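PDB 3K9C: transcriptional regulator, LacI family protein, which probably binds specific DNA regulatory sequences to control transcription. Local coordinates for residues B[16-21]-B[57-62]; B[10-15]-B[41-46]; B[53-58]-B[74-79]. All blocks are in the same frame, centred on the assembly; numbering follows the deposited sequence.

Contact 1. Residues B[16-21]-B[57-62]; sequences GVVFEL and VAVQAL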
# COMPACT_ATOMS: atom_id res chain seq x y z
N GLY B 16 -16.67 9.38 10.57
CA GLY B 16 -16.04 8.08 10.63
C GLY B 16 -15.76 7.52 9.25
O GLY B 16 -16.60 7.61 8.36
N VAL B 17 -14.58 6.94 9.07
CA VAL B 17 -14.22 6.36 7.78
C VAL B 17 -13.66 4.94 7.92
O VAL B 17 -12.63 4.73 8.55
CB VAL B 17 -13.16 7.23 7.05
CG1 VAL B 17 -12.80 6.61 5.71
CG2 VAL B 17 -13.69 8.64 6.86
N VAL B 18 -14.35 3.96 7.34
CA VAL B 18 -13.89 2.57 7.38
C VAL B 18 -13.18 2.31 6.04
O VAL B 18 -13.72 2.62 4.98
CB VAL B 18 -15.09 1.61 7.55
CG1 VAL B 18 -14.63 0.16 7.59
CG2 VAL B 18 -15.84 1.94 8.84
N PHE B 19 -11.97 1.75 6.08
CA PHE B 19 -11.21 1.49 4.85
C PHE B 19 -10.27 0.29 4.98
O PHE B 19 -9.89 -0.09 6.09
CB PHE B 19 -10.38 2.71 4.45
CG PHE B 19 -9.11 2.85 5.23
CD1 PHE B 19 -7.88 2.57 4.64
CD2 PHE B 19 -9.13 3.22 6.57
CE1 PHE B 19 -6.70 2.67 5.37
CE2 PHE B 19 -7.97 3.32 7.30
CZ PHE B 19 -6.74 3.05 6.70
N GLU B 20 -9.88 -0.28 3.85
CA GLU B 20 -8.98 -1.43 3.83
C GLU B 20 -7.52 -1.03 3.89
O GLU B 20 -7.00 -0.36 2.98
CB GLU B 20 -9.21 -2.27 2.57
CG GLU B 20 -10.45 -3.12 2.59
CD GLU B 20 -10.70 -3.80 1.26
OE1 GLU B 20 -9.75 -4.39 0.69
OE2 GLU B 20 -11.86 -3.76 0.80
N LEU B 21 -6.85 -1.44 4.96
CA LEU B 21 -5.43 -1.15 5.14
C LEU B 21 -4.64 -1.70 3.94
O LEU B 21 -4.92 -2.80 3.45
CB LEU B 21 -4.94 -1.80 6.44
CG LEU B 21 -3.77 -1.11 7.15
CD1 LEU B 21 -4.16 0.31 7.50
CD2 LEU B 21 -3.41 -1.88 8.42
N VAL B 57 -15.82 -5.61 13.07
CA VAL B 57 -15.07 -5.13 14.24
C VAL B 57 -14.70 -3.66 14.07
O VAL B 57 -14.76 -2.87 15.02
CB VAL B 57 -13.78 -5.96 14.44
CG1 VAL B 57 -12.96 -5.40 15.59
CG2 VAL B 57 -14.15 -7.43 14.71
N ALA B 58 -14.31 -3.29 12.86
CA ALA B 58 -13.93 -1.93 12.56
C ALA B 58 -15.11 -0.97 12.74
O ALA B 58 -14.95 0.12 13.30
CB ALA B 58 -13.40 -1.84 11.15
N VAL B 59 -16.28 -1.36 12.27
CA VAL B 59 -17.45 -0.49 12.39
C VAL B 59 -17.86 -0.31 13.85
O VAL B 59 -18.10 0.82 14.27
CB VAL B 59 -18.66 -1.01 11.58
CG1 VAL B 59 -19.84 -0.05 11.74
CG2 VAL B 59 -18.29 -1.15 10.10
N GLN B 60 -17.92 -1.39 14.62
CA GLN B 60 -18.30 -1.27 16.02
C GLN B 60 -17.34 -0.31 16.71
O GLN B 60 -17.73 0.43 17.61
CB GLN B 60 -18.25 -2.63 16.72
CG GLN B 60 -19.04 -3.70 16.01
CD GLN B 60 -19.00 -5.04 16.72
OE1 GLN B 60 -18.02 -5.36 17.40
NE2 GLN B 60 -20.05 -5.84 16.54
N ALA B 61 -16.09 -0.33 16.27
CA ALA B 61 -15.07 0.55 16.82
C ALA B 61 -15.46 2.02 16.61
O ALA B 61 -15.27 2.85 17.49
CB ALA B 61 -13.72 0.28 16.17
N LEU B 62 -15.99 2.33 15.43
CA LEU B 62 -16.42 3.70 15.15
C LEU B 62 -17.59 4.08 16.04
O LEU B 62 -17.74 5.25 16.42
CB LEU B 62 -16.85 3.86 13.69
CG LEU B 62 -15.81 4.20 12.63
CD1 LEU B 62 -16.50 4.36 11.28
CD2 LEU B 62 -15.09 5.49 13.00

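Contact 2. Residues B[10-15]-B[41-46]; sequences ASSRLL and GYDVML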
# COMPACT_ATOMS: atom_id res chain seq x y z
N ALA B 10 -17.64 20.17 21.61
CA ALA B 10 -18.54 19.84 20.51
C ALA B 10 -18.11 20.73 19.36
O ALA B 10 -18.79 20.84 18.34
CB ALA B 10 -19.99 20.12 20.90
N SER B 11 -16.96 21.38 19.56
CA SER B 11 -16.37 22.28 18.58
C SER B 11 -15.53 21.50 17.57
O SER B 11 -14.98 22.09 16.63
CB SER B 11 -15.49 23.31 19.28
OG SER B 11 -14.38 22.67 19.90
N SER B 12 -15.43 20.19 17.77
CA SER B 12 -14.67 19.30 16.89
C SER B 12 -15.59 18.16 16.44
O SER B 12 -15.79 17.20 17.18
CB SER B 12 -13.45 18.74 17.61
OG SER B 12 -12.54 19.77 17.96
N ARG B 13 -16.12 18.28 15.23
CA ARG B 13 -17.05 17.29 14.68
C ARG B 13 -16.32 16.17 13.92
O ARG B 13 -15.46 16.44 13.08
CB ARG B 13 -18.07 18.00 13.79
CG ARG B 13 -18.55 19.32 14.40
CD ARG B 13 -19.74 19.92 13.65
NE ARG B 13 -20.99 19.23 13.94
CZ ARG B 13 -21.53 19.11 15.15
NH1 ARG B 13 -20.92 19.65 16.20
NH2 ARG B 13 -22.67 18.47 15.31
N LEU B 14 -16.70 14.93 14.22
CA LEU B 14 -16.08 13.76 13.62
C LEU B 14 -16.86 13.03 12.54
O LEU B 14 -18.07 12.86 12.62
CB LEU B 14 -15.75 12.72 14.69
CG LEU B 14 -14.85 13.06 15.88
CD1 LEU B 14 -13.51 13.57 15.38
CD2 LEU B 14 -15.54 14.09 16.76
N LEU B 15 -16.13 12.59 11.52
CA LEU B 15 -16.69 11.80 10.44
C LEU B 15 -15.93 10.47 10.48
O LEU B 15 -14.70 10.45 10.46
CB LEU B 15 -16.49 12.47 9.08
CG LEU B 15 -17.47 13.60 8.73
CD1 LEU B 15 -17.32 13.95 7.25
CD2 LEU B 15 -18.90 13.16 9.02
N GLY B 41 -14.33 21.86 8.00
CA GLY B 41 -14.27 21.98 9.45
C GLY B 41 -14.55 20.70 10.21
O GLY B 41 -15.02 20.74 11.35
N TYR B 42 -14.25 19.56 9.60
CA TYR B 42 -14.47 18.27 10.23
C TYR B 42 -13.19 17.46 10.39
O TYR B 42 -12.27 17.56 9.57
CB TYR B 42 -15.46 17.44 9.42
CG TYR B 42 -16.90 17.73 9.72
CD1 TYR B 42 -17.64 16.87 10.54
CD2 TYR B 42 -17.53 18.86 9.20
CE1 TYR B 42 -18.97 17.13 10.82
CE2 TYR B 42 -18.87 19.13 9.48
CZ TYR B 42 -19.58 18.25 10.29
OH TYR B 42 -20.91 18.49 10.55
N ASP B 43 -13.13 16.67 11.45
CA ASP B 43 -11.98 15.81 11.66
C ASP B 43 -12.40 14.43 11.18
O ASP B 43 -13.59 14.15 11.01
CB ASP B 43 -11.58 15.77 13.13
CG ASP B 43 -10.77 16.98 13.55
OD1 ASP B 43 -9.83 17.34 12.83
OD2 ASP B 43 -11.08 17.56 14.61
N VAL B 44 -11.43 13.56 10.97
CA VAL B 44 -11.75 12.24 10.50
C VAL B 44 -11.19 11.19 11.43
O VAL B 44 -10.06 11.30 11.90
CB VAL B 44 -11.19 12.00 9.08
CG1 VAL B 44 -11.29 10.52 8.72
CG2 VAL B 44 -11.97 12.83 8.07
N MSE B 45 -12.01 10.18 11.69
CA MSE B 45 -11.58 9.08 12.53
C MSE B 45 -11.57 7.84 11.63
O MSE B 45 -12.61 7.43 11.13
CB MSE B 45 -12.54 8.88 13.69
CG MSE B 45 -11.89 8.21 14.88
SE MSE B 45 -13.13 7.05 15.79
CE MSE B 45 -12.24 5.35 15.46
N LEU B 46 -10.39 7.28 11.41
CA LEU B 46 -10.25 6.09 10.59
C LEU B 46 -10.41 4.86 11.46
O LEU B 46 -10.08 4.88 12.65
CB LEU B 46 -8.86 6.02 9.98
CG LEU B 46 -8.32 7.19 9.17
CD1 LEU B 46 -6.83 6.97 8.93
CD2 LEU B 46 -9.09 7.29 7.88

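Contact 3. Residues B[53-58]-B[74-79]; sequences RAEKVA and GTRFDT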
# COMPACT_ATOMS: atom_id res chain seq x y z
N ARG B 53 -8.70 -8.19 11.17
CA ARG B 53 -9.65 -7.25 11.77
C ARG B 53 -10.85 -7.05 10.87
O ARG B 53 -10.86 -6.17 10.00
CB ARG B 53 -8.98 -5.90 12.07
CG ARG B 53 -9.67 -5.18 13.24
CD ARG B 53 -8.93 -3.95 13.75
NE ARG B 53 -9.42 -2.75 13.10
CZ ARG B 53 -10.12 -1.79 13.70
NH1 ARG B 53 -10.43 -1.88 14.98
NH2 ARG B 53 -10.53 -0.76 12.99
N ALA B 54 -11.87 -7.87 11.09
CA ALA B 54 -13.11 -7.83 10.31
C ALA B 54 -13.75 -6.46 10.23
O ALA B 54 -13.67 -5.66 11.17
CB ALA B 54 -14.11 -8.85 10.86
N GLU B 55 -14.40 -6.19 9.10
CA GLU B 55 -15.07 -4.92 8.89
C GLU B 55 -16.13 -4.72 9.96
O GLU B 55 -16.45 -3.58 10.33
CB GLU B 55 -15.70 -4.87 7.50
CG GLU B 55 -16.59 -3.65 7.31
CD GLU B 55 -16.97 -3.43 5.86
OE1 GLU B 55 -17.22 -4.44 5.17
OE2 GLU B 55 -17.04 -2.25 5.43
N LYS B 56 -16.68 -5.81 10.47
CA LYS B 56 -17.69 -5.74 11.52
C LYS B 56 -17.03 -5.15 12.78
O LYS B 56 -17.61 -4.30 13.46
CB LYS B 56 -18.23 -7.15 11.81
CG LYS B 56 -19.39 -7.19 12.79
CD LYS B 56 -19.83 -8.62 13.08
CE LYS B 56 -18.76 -9.39 13.86
NZ LYS B 56 -19.10 -10.84 14.06
N VAL B 57 -15.82 -5.61 13.07
CA VAL B 57 -15.07 -5.13 14.24
C VAL B 57 -14.70 -3.66 14.07
O VAL B 57 -14.76 -2.87 15.02
CB VAL B 57 -13.78 -5.96 14.44
CG1 VAL B 57 -12.96 -5.40 15.59
CG2 VAL B 57 -14.15 -7.43 14.71
N ALA B 58 -14.31 -3.29 12.86
CA ALA B 58 -13.93 -1.93 12.56
C ALA B 58 -15.11 -0.97 12.74
O ALA B 58 -14.95 0.12 13.30
CB ALA B 58 -13.40 -1.84 11.15
N GLY B 74 -15.81 0.84 -0.07
CA GLY B 74 -15.91 -0.50 -0.61
C GLY B 74 -16.38 -1.56 0.38
O GLY B 74 -15.87 -2.68 0.39
N THR B 75 -17.35 -1.21 1.22
CA THR B 75 -17.88 -2.13 2.22
C THR B 75 -18.49 -3.41 1.63
O THR B 75 -19.00 -3.41 0.51
CB THR B 75 -18.95 -1.43 3.09
OG1 THR B 75 -19.38 -2.32 4.13
CG2 THR B 75 -20.15 -1.03 2.25
N ARG B 76 -18.44 -4.49 2.40
CA ARG B 76 -18.99 -5.77 1.98
C ARG B 76 -20.25 -6.12 2.79
O ARG B 76 -20.77 -7.24 2.69
CB ARG B 76 -17.95 -6.88 2.14
CG ARG B 76 -16.59 -6.58 1.50
CD ARG B 76 -16.71 -6.32 0.02
NE ARG B 76 -16.90 -7.56 -0.74
CZ ARG B 76 -15.94 -8.46 -0.94
NH1 ARG B 76 -14.72 -8.26 -0.46
NH2 ARG B 76 -16.20 -9.56 -1.64
N PHE B 77 -20.71 -5.18 3.60
CA PHE B 77 -21.91 -5.37 4.42
C PHE B 77 -23.12 -5.62 3.54
O PHE B 77 -23.29 -4.97 2.51
CB PHE B 77 -22.19 -4.13 5.27
CG PHE B 77 -21.42 -4.06 6.55
CD1 PHE B 77 -20.51 -5.06 6.90
CD2 PHE B 77 -21.63 -3.01 7.44
CE1 PHE B 77 -19.84 -5.02 8.11
CE2 PHE B 77 -20.96 -2.95 8.66
CZ PHE B 77 -20.06 -3.97 9.00
N ASP B 78 -23.98 -6.55 3.95
CA ASP B 78 -25.20 -6.82 3.19
C ASP B 78 -26.28 -5.85 3.66
O ASP B 78 -26.04 -5.01 4.53
CB ASP B 78 -25.68 -8.27 3.39
CG ASP B 78 -25.92 -8.63 4.85
OD1 ASP B 78 -26.49 -7.79 5.59
OD2 ASP B 78 -25.54 -9.75 5.26
N THR B 79 -27.47 -5.96 3.07
CA THR B 79 -28.59 -5.09 3.40
C THR B 79 -28.85 -4.99 4.89
O THR B 79 -29.09 -3.90 5.42
CB THR B 79 -29.89 -5.59 2.72
OG1 THR B 79 -29.68 -5.72 1.31
CG2 THR B 79 -31.03 -4.61 2.97

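Contact 1. Residues B[16-21]-B[57-62]
A58, near the start of 57-62, places its CB opposite V18 CG1 at 4.3 Å. Its small side chain points toward strand residues 16-20 and suits a place where a helix lies close on a sheet. The next residue, V59, comes to the same valine from another side: its CG2 meets V18 CG2 at 4.1 Å, the two side chains crossing at about a right angle. Both branches of V18 are therefore used. With CG1 anti to the backbone N (chi1 -180°), CG1 reaches A58 while CG2 spans V59 and L62. One turn after A58, L62 gives the largest share of this segment's contact. Its CD1 presses on V18 CG2 at 3.5 Å, tighter than an ordinary methyl contact, and its CD2 lies over the backbone of G16, 3.6 Å from CA. Glycine suits position 16 because a CB there would run into L62 CD1. The same CD1 also passes V17 N at 3.9 Å, although the V17 side chain points away from the helix. A58, V59 and L62 thus form an apolar helix face across V18, a beta-branched residue at home in a strand. The helix runs nearly antiparallel to the strand, at 163° and 8.9 Å between axes, as expected for a beta-alpha-beta crossover. Strand 13-20 lies between strands 42-49 and 67-73, and the helix linking those two passes over it, L62 touching M45 and C67, while V17 and F19 face helix 24-39 on the other side.

Contact 2. Residues B[10-15]-B[41-46]
L14 pairs with D43 and L15 with V44 in parallel register, the strand axes approaching to 4.6 Å with a 43° twist. L15 supplies both backbone polar groups to the other strand: its N donates to D43 O at 3.0 Å, and its O accepts from M45 N, a selenomethionine. One step back, D43 N donates to R13 O at 2.9 Å in a nearly straight bond. L15 O also receives a CA-H contact from V44 CA at 3.5 Å, so this carbonyl is approached by two neighbouring residues.

Among the side chains, R13, Y42 and L15 carry the largest shares. The aliphatic part of R13 lies against the tyrosine, its CG over one ring face and its CB closest of all, 3.2 Å from Y42 CE1. The chain bends at chi3, 76°, and brings the guanidinium round to the phenol, its plane 79° from the ring. Y42 OH sits at the guanidinium edge, where R13 NE makes only a weak, bent hydrogen bond at 3.5 Å; the stronger partner of NE is E68, through a salt bridge. Arginine suits this place because it joins a carbon chain for the ring to a charge for E68. Next to it, L15 CG touches Y42 CD1 obliquely at 3.7 Å. On the other sheet face, L14 CD1 meets D43 CB at 3.7 Å, and the D43 carboxylate pairs with R64 of the second subunit. G41, with positive phi, ends helix 24-39 in a Schellman motif. The two strands and that helix form a beta-alpha-beta unit: V44 packs on Y34 and A37 of helix 24-39, L15 and Y42 meet helix 240-255, and strand 67-73 flanks strand 13-20.

Contact 3. Residues B[53-58]-B[74-79]
E55 holds T75 and R76 by two hydrogen bonds, one to each carboxylate oxygen. R76 N donates to E55 OE1 at 3.0 Å, almost perfectly straight at 175°, meeting the syn lone pair of OE1. T75 OG1 donates to E55 OE2 at 2.7 Å, but from above the carboxylate plane, 44° out of it. The same hydroxyl accepts from F77 N at 3.2 Å, which is why threonine suits this place: it gives to the glutamate and receives from its own loop. E55 reaches this far because CG stands anti to the backbone N (chi1 172°) and the chain continues extended. In the first turn of its helix the carboxylate may also gain a little from the helix dipole.

Packing centres on F77. The E55 methylene CG rests 3.6 Å from F77 CE1, and the carboxylate carbon CD lies over one face of the ring, toward its rim, the two planes inclined to each other. K56 CA approaches in the ring plane, at the edge, 3.9 Å from F77 CZ. The flat phenylalanine thus packs against the first turn of the helix and also touches V59.

With an alanine at E55, R76 N and T75 OG1 would probably lose their carboxylate partner, and CG and the carboxylate would be gone from beside the F77 ring.

The turn from T75 to F77 is an ST turn, and D78 follows as N-cap of helix 79-86, with R96 binding the T75 and F77 carbonyls. The arrangement is that of a loop following a parallel strand in a Rossmann-like domain, fastened to the N-terminal turn of the preceding helix.

In the fold
From the N terminus, strand 13-20 opens both contact 2 and contact 1. Contact 2 closes first, around helix 24-39, when the chain returns in strand 42-49; contact 1 closes later, on helix 55-63, so the two loops cross. Contact 3 starts just before that helix, shares V57 and A58 with contact 1, and closes past strand 67-73; it lies in series after contact 2, with no touch between them. Contacts 1 and 2 meet where V17 N approaches M45 O, and contacts 1 and 3 where V59 packs on F77. Together they tie two adjacent strands, the helix laid over them and the loop leading to helix 79-86 into one half of the two-domain fold.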